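Local coordinates for protein NAD nucleotidase (Haemophilus influenzae, PDB 3ZTV) that degrades NAD to adenosine and nicotinamide riboside as a zinc-dependent periplasmic 5'-nucleotidase with pyrophosphatase activity and broad specificity for nicotinamide and adenosine nucleotides, at residues Leu124-Ile129 and Ile180-Ile185; Gly419-Asn424 and Lys551-His556. All coordinates share one frame; numbering follows the deposited sequence.

Contact 1 (Leu124-Ile129 and Ile180-Ile185); sequences LSANVI and IATAQI
The carboxamide of N127, whose CB carbon packs on T182, is gripped at both its polar atoms: OD1 accepts a hydrogen bond from D159 N, and ND2 donates to Y177 O. With CG lodged between backbone N and carbonyl carbon (chi1 68°), the amide turns to these loop and strand partners while CB is left to touch the helix. N127 CB lies 3.4 Å from T182 OG1 and 3.8 Å from T182 CG2, straddled by the two branches of the threonine. The hydroxyl does not bond to the asparagine; it donates to O of D178, the residue just before helix 179-191 begins. That rotamer (chi1 -60°) places the methyl group anti to the backbone N and over the turn 126-127, where T182 CG2 meets A126 CB at 3.8 Å and A126 O at the same distance. All three residues are buried, and the touch between them is van der Waals contact, carbon against carbon and oxygen, while the side-chain polar atoms of N127 and T182 bond to other residues. The N127 side chain is about 8 Å from that of H203, a probable zinc ligand. The turn leads into strand 128-130, which pairs antiparallel with strand 174-176, just ahead of helix 179-191. A126 and N127 also rest on strand 151-159, while T182 on the helix reaches I185 of the second subunit.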
loop_
_atom_site.group_PDB
_atom_site.type_symbol
_atom_site.label_atom_id
_atom_site.label_comp_id
_atom_site.label_asym_id
_atom_site.label_seq_id
_atom_site.Cartn_x
_atom_site.Cartn_y
_atom_site.Cartn_z
ATOM N N LEU A 124 -8.921 -15.284 -13.121
ATOM C CA LEU A 124 -9.153 -14.191 -12.173
ATOM C C LEU A 124 -7.849 -13.646 -11.600
ATOM O O LEU A 124 -6.951 -14.420 -11.244
ATOM C CB LEU A 124 -10.005 -14.685 -11.004
ATOM C CG LEU A 124 -11.330 -15.366 -11.318
ATOM C CD1 LEU A 124 -11.948 -15.923 -10.030
ATOM C CD2 LEU A 124 -12.277 -14.402 -12.003
ATOM N N SER A 125 -7.762 -12.323 -11.472
ATOM C CA SER A 125 -6.663 -11.690 -10.740
ATOM C C SER A 125 -7.020 -10.230 -10.476
ATOM O O SER A 125 -7.110 -9.422 -11.411
ATOM C CB SER A 125 -5.335 -11.785 -11.496
ATOM O OG SER A 125 -4.288 -11.319 -10.670
ATOM N N ALA A 126 -7.260 -9.901 -9.210
ATOM C CA ALA A 126 -7.743 -8.572 -8.838
ATOM C C ALA A 126 -6.636 -7.544 -8.602
ATOM O O ALA A 126 -6.906 -6.352 -8.670
ATOM C CB ALA A 126 -8.643 -8.659 -7.607
ATOM N N ASN A 127 -5.409 -7.986 -8.323
ATOM C CA ASN A 127 -4.326 -7.056 -8.004
ATOM C C ASN A 127 -3.251 -7.002 -9.099
ATOM O O ASN A 127 -2.173 -6.428 -8.892
ATOM C CB ASN A 127 -3.701 -7.344 -6.627
ATOM C CG ASN A 127 -2.947 -8.665 -6.580
ATOM O OD1 ASN A 127 -3.326 -9.639 -7.228
ATOM N ND2 ASN A 127 -1.887 -8.700 -5.789
ATOM N N VAL A 128 -3.543 -7.607 -10.255
ATOM C CA VAL A 128 -2.657 -7.571 -11.415
ATOM C C VAL A 128 -3.507 -7.017 -12.553
ATOM O O VAL A 128 -4.446 -7.675 -13.016
ATOM C CB VAL A 128 -2.122 -8.973 -11.751
ATOM C CG1 VAL A 128 -1.120 -8.888 -12.894
ATOM C CG2 VAL A 128 -1.490 -9.617 -10.512
ATOM N N ILE A 129 -3.210 -5.794 -12.988
ATOM C CA ILE A 129 -4.135 -5.057 -13.850
ATOM C C ILE A 129 -3.406 -4.462 -15.068
ATOM O O ILE A 129 -2.615 -3.530 -14.925
ATOM C CB ILE A 129 -4.879 -3.925 -13.066
ATOM C CG1 ILE A 129 -5.515 -4.472 -11.782
ATOM C CG2 ILE A 129 -5.963 -3.314 -13.933
ATOM C CD1 ILE A 129 -6.228 -3.390 -10.936
ATOM N N ILE A 180 -2.908 -7.374 0.680
ATOM C CA ILE A 180 -3.854 -7.113 1.771
ATOM C C ILE A 180 -4.863 -6.028 1.394
ATOM O O ILE A 180 -6.074 -6.214 1.562
ATOM C CB ILE A 180 -3.113 -6.738 3.077
ATOM C CG1 ILE A 180 -2.363 -7.967 3.608
ATOM C CG2 ILE A 180 -4.078 -6.168 4.121
ATOM C CD1 ILE A 180 -1.429 -7.685 4.764
ATOM N N ALA A 181 -4.387 -4.896 0.881
ATOM C CA ALA A 181 -5.315 -3.830 0.518
ATOM C C ALA A 181 -6.305 -4.286 -0.543
ATOM O O ALA A 181 -7.501 -4.030 -0.456
ATOM C CB ALA A 181 -4.576 -2.579 0.059
ATOM N N THR A 182 -5.815 -4.968 -1.567
ATOM C CA THR A 182 -6.714 -5.412 -2.624
ATOM C C THR A 182 -7.777 -6.366 -2.086
ATOM O O THR A 182 -8.957 -6.255 -2.428
ATOM C CB THR A 182 -5.957 -6.060 -3.815
ATOM O OG1 THR A 182 -5.049 -5.104 -4.384
ATOM C CG2 THR A 182 -6.947 -6.563 -4.870
ATOM N N ALA A 183 -7.348 -7.333 -1.280
ATOM C CA ALA A 183 -8.295 -8.275 -0.687
ATOM C C ALA A 183 -9.391 -7.558 0.101
ATOM O O ALA A 183 -10.573 -7.851 -0.068
ATOM C CB ALA A 183 -7.573 -9.308 0.182
ATOM N N GLN A 184 -9.020 -6.596 0.929
ATOM C CA GLN A 184 -10.039 -5.927 1.740
ATOM C C GLN A 184 -10.943 -5.035 0.921
ATOM O O GLN A 184 -12.154 -5.032 1.119
ATOM C CB GLN A 184 -9.434 -5.104 2.875
ATOM C CG GLN A 184 -10.488 -4.468 3.808
ATOM C CD GLN A 184 -11.363 -5.512 4.504
ATOM O OE1 GLN A 184 -12.347 -6.006 3.942
ATOM N NE2 GLN A 184 -10.996 -5.858 5.720
ATOM N N ILE A 185 -10.363 -4.271 -0.005
ATOM C CA ILE A 185 -11.159 -3.350 -0.798
ATOM C C ILE A 185 -12.120 -4.144 -1.687
ATOM O O ILE A 185 -13.299 -3.790 -1.811
ATOM C CB ILE A 185 -10.264 -2.403 -1.619
ATOM C CG1 ILE A 185 -9.426 -1.508 -0.694
ATOM C CG2 ILE A 185 -11.097 -1.566 -2.595
ATOM C CD1 ILE A 185 -10.237 -0.777 0.387
#

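Contact 2 (Gly419-Asn424 and Lys551-His556); sequences GNVTFN and KFMKKH
Strand 419-422 runs past the last turns of helix 545-555, V421 and M553 being the nearest CA pair, 8.0 Å apart, a spacing bridged by side chains. Both CB atoms point into the gap. V421 CG1, set anti to the backbone N (chi1 179°), meets M553 CG at 4.3 Å, a loose apolar touch made by the first part of the methionine chain and not by its sulfur. V421 also rests on F549, and M553 on V358 and F390. One residue after the strand, F423 swings its ring toward the helix and crosses the K554 side chain at about a right angle. K554 is extended until it bends at chi4 (-74°), which brings NZ to 3.9 Å from F423 CZ; F423 CE2 lies 4.1 Å from K554 CE. The ammonium sits at the ring edge, in its plane, so this is not a cation-pi contact over a face. Within the 5'-nucleotidase C-terminal domain, strand 419-422 is an outer member of a three-stranded sheet; it runs antiparallel to the central strand 357-362, on which the helix also packs through M553 and K554. At the strand's end T422 is the N-cap of helix 423-429: its side chain caps a backbone N beyond N424 and D425 OD2 accepts from T422 N, the reciprocal pattern of a capping box. At the C-terminal end of helix 545-555, where H556 is the first residue to leave helical backbone angles, F552 O accepts from H556 N at 2.9 Å and weakly from H556 ND1 at 3.4 Å, with ND1 above the rim of the F552 ring. The same ring packs edge-to-face with F559, in the strand 558-560 that completes the sheet.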
loop_
_atom_site.group_PDB
_atom_site.type_symbol
_atom_site.label_atom_id
_atom_site.label_comp_id
_atom_site.label_asym_id
_atom_site.label_seq_id
_atom_site.Cartn_x
_atom_site.Cartn_y
_atom_site.Cartn_z
ATOM N N GLY A 419 30.149 -27.599 -29.934
ATOM C CA GLY A 419 29.215 -28.278 -30.808
ATOM C C GLY A 419 27.774 -27.944 -30.485
ATOM O O GLY A 419 27.491 -26.999 -29.745
ATOM N N ASN A 420 26.862 -28.730 -31.042
ATOM C CA ASN A 420 25.438 -28.528 -30.818
ATOM C C ASN A 420 25.006 -28.915 -29.409
ATOM O O ASN A 420 25.472 -29.911 -28.856
ATOM C CB ASN A 420 24.622 -29.321 -31.837
ATOM C CG ASN A 420 24.984 -28.978 -33.273
ATOM O OD1 ASN A 420 25.157 -29.867 -34.115
ATOM N ND2 ASN A 420 25.096 -27.688 -33.565
ATOM N N VAL A 421 24.116 -28.112 -28.832
ATOM C CA VAL A 421 23.504 -28.414 -27.539
ATOM C C VAL A 421 21.999 -28.539 -27.730
ATOM O O VAL A 421 21.349 -27.592 -28.181
ATOM C CB VAL A 421 23.777 -27.305 -26.499
ATOM C CG1 VAL A 421 23.107 -27.641 -25.173
ATOM C CG2 VAL A 421 25.269 -27.111 -26.307
ATOM N N THR A 422 21.445 -29.700 -27.392
ATOM C CA THR A 422 20.005 -29.926 -27.485
ATOM C C THR A 422 19.345 -29.751 -26.112
ATOM O O THR A 422 20.025 -29.645 -25.095
ATOM C CB THR A 422 19.702 -31.350 -28.003
ATOM O OG1 THR A 422 20.040 -32.305 -26.994
ATOM C CG2 THR A 422 20.505 -31.643 -29.280
ATOM N N PHE A 423 18.015 -29.741 -26.094
ATOM C CA PHE A 423 17.289 -29.695 -24.829
ATOM C C PHE A 423 17.653 -30.884 -23.948
ATOM O O PHE A 423 17.872 -30.733 -22.750
ATOM C CB PHE A 423 15.779 -29.646 -25.070
ATOM C CG PHE A 423 15.327 -28.421 -25.815
ATOM C CD1 PHE A 423 15.323 -28.415 -27.203
ATOM C CD2 PHE A 423 14.922 -27.272 -25.139
ATOM C CE1 PHE A 423 14.915 -27.297 -27.916
ATOM C CE2 PHE A 423 14.514 -26.147 -25.842
ATOM C CZ PHE A 423 14.510 -26.153 -27.230
ATOM N N ASN A 424 17.737 -32.076 -24.545
ATOM C CA ASN A 424 18.119 -33.273 -23.798
ATOM C C ASN A 424 19.493 -33.119 -23.179
ATOM O O ASN A 424 19.734 -33.559 -22.055
ATOM C CB ASN A 424 18.143 -34.508 -24.701
ATOM C CG ASN A 424 16.768 -35.046 -25.003
ATOM O OD1 ASN A 424 15.878 -35.026 -24.155
ATOM N ND2 ASN A 424 16.590 -35.555 -26.213
ATOM N N LYS A 551 17.599 -21.784 -21.113
ATOM C CA LYS A 551 17.400 -20.343 -21.314
ATOM C C LYS A 551 18.688 -19.641 -21.744
ATOM O O LYS A 551 18.676 -18.753 -22.601
ATOM C CB LYS A 551 16.897 -19.676 -20.038
ATOM C CG LYS A 551 15.505 -20.060 -19.617
ATOM C CD LYS A 551 15.081 -19.192 -18.444
ATOM C CE LYS A 551 13.768 -19.665 -17.859
ATOM N NZ LYS A 551 13.335 -18.795 -16.727
ATOM N N PHE A 552 19.797 -20.012 -21.117
ATOM C CA PHE A 552 21.082 -19.401 -21.431
ATOM C C PHE A 552 21.454 -19.628 -22.894
ATOM O O PHE A 552 21.878 -18.702 -23.586
ATOM C CB PHE A 552 22.169 -19.924 -20.490
ATOM C CG PHE A 552 23.508 -19.262 -20.675
ATOM C CD1 PHE A 552 24.409 -19.755 -21.601
ATOM C CD2 PHE A 552 23.865 -18.157 -19.919
ATOM C CE1 PHE A 552 25.641 -19.154 -21.783
ATOM C CE2 PHE A 552 25.099 -17.554 -20.090
ATOM C CZ PHE A 552 25.987 -18.057 -21.024
ATOM N N MET A 553 21.286 -20.856 -23.375
ATOM C CA MET A 553 21.594 -21.139 -24.769
ATOM C C MET A 553 20.646 -20.415 -25.722
ATOM O O MET A 553 21.044 -20.014 -26.812
ATOM C CB MET A 553 21.597 -22.647 -25.042
ATOM C CG MET A 553 22.667 -23.428 -24.283
ATOM S SD MET A 553 24.351 -22.833 -24.569
ATOM C CE MET A 553 24.436 -22.793 -26.359
ATOM N N LYS A 554 19.390 -20.248 -25.325
ATOM C CA LYS A 554 18.456 -19.492 -26.153
ATOM C C LYS A 554 18.904 -18.040 -26.291
ATOM O O LYS A 554 18.678 -17.409 -27.323
ATOM C CB LYS A 554 17.042 -19.538 -25.575
ATOM C CG LYS A 554 16.340 -20.878 -25.725
ATOM C CD LYS A 554 14.904 -20.783 -25.223
ATOM C CE LYS A 554 14.162 -22.100 -25.382
ATOM N NZ LYS A 554 13.790 -22.376 -26.793
ATOM N N LYS A 555 19.541 -17.520 -25.247
ATOM C CA LYS A 555 20.031 -16.144 -25.252
ATOM C C LYS A 555 21.341 -16.046 -26.023
ATOM O O LYS A 555 21.624 -15.030 -26.665
ATOM C CB LYS A 555 20.226 -15.642 -23.819
ATOM C CG LYS A 555 20.547 -14.157 -23.718
ATOM C CD LYS A 555 20.769 -13.719 -22.274
ATOM C CE LYS A 555 22.058 -14.299 -21.716
ATOM N NZ LYS A 555 22.566 -13.581 -20.503
ATOM N N HIS A 556 22.139 -17.111 -25.949
ATOM C CA HIS A 556 23.417 -17.186 -26.647
ATOM C C HIS A 556 23.429 -18.365 -27.610
ATOM O O HIS A 556 24.157 -19.334 -27.385
ATOM C CB HIS A 556 24.559 -17.385 -25.650
ATOM C CG HIS A 556 24.721 -16.267 -24.670
ATOM N ND1 HIS A 556 24.344 -16.376 -23.349
ATOM C CD2 HIS A 556 25.243 -15.026 -24.812
ATOM C CE1 HIS A 556 24.625 -15.249 -22.720
ATOM N NE2 HIS A 556 25.164 -14.411 -23.587
#

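In the fold
From the N terminus, the chain passes the first zinc ligands before contact 1 closes a loop of 50 intervening residues within the calcineurin-like phosphoesterase region. Its closure ties the turn after strand 123-124 to the helix at the subunit interface. The chain then supplies the zinc ligand D226 and crosses to the C-terminal domain, where contact 2 closes a longer loop of 126 residues, carrying F432 and Y516 of the adenosine pocket. It joins edge strand 419-422 and the start of helix 423-429 to the end of helix 545-555, near the C terminus. The loops follow in series, neither nested nor crossing; the centres of contacts 1 and 2 are about 39 Å apart. The nearest atoms of contacts 1 and 2 are about 18 Å apart.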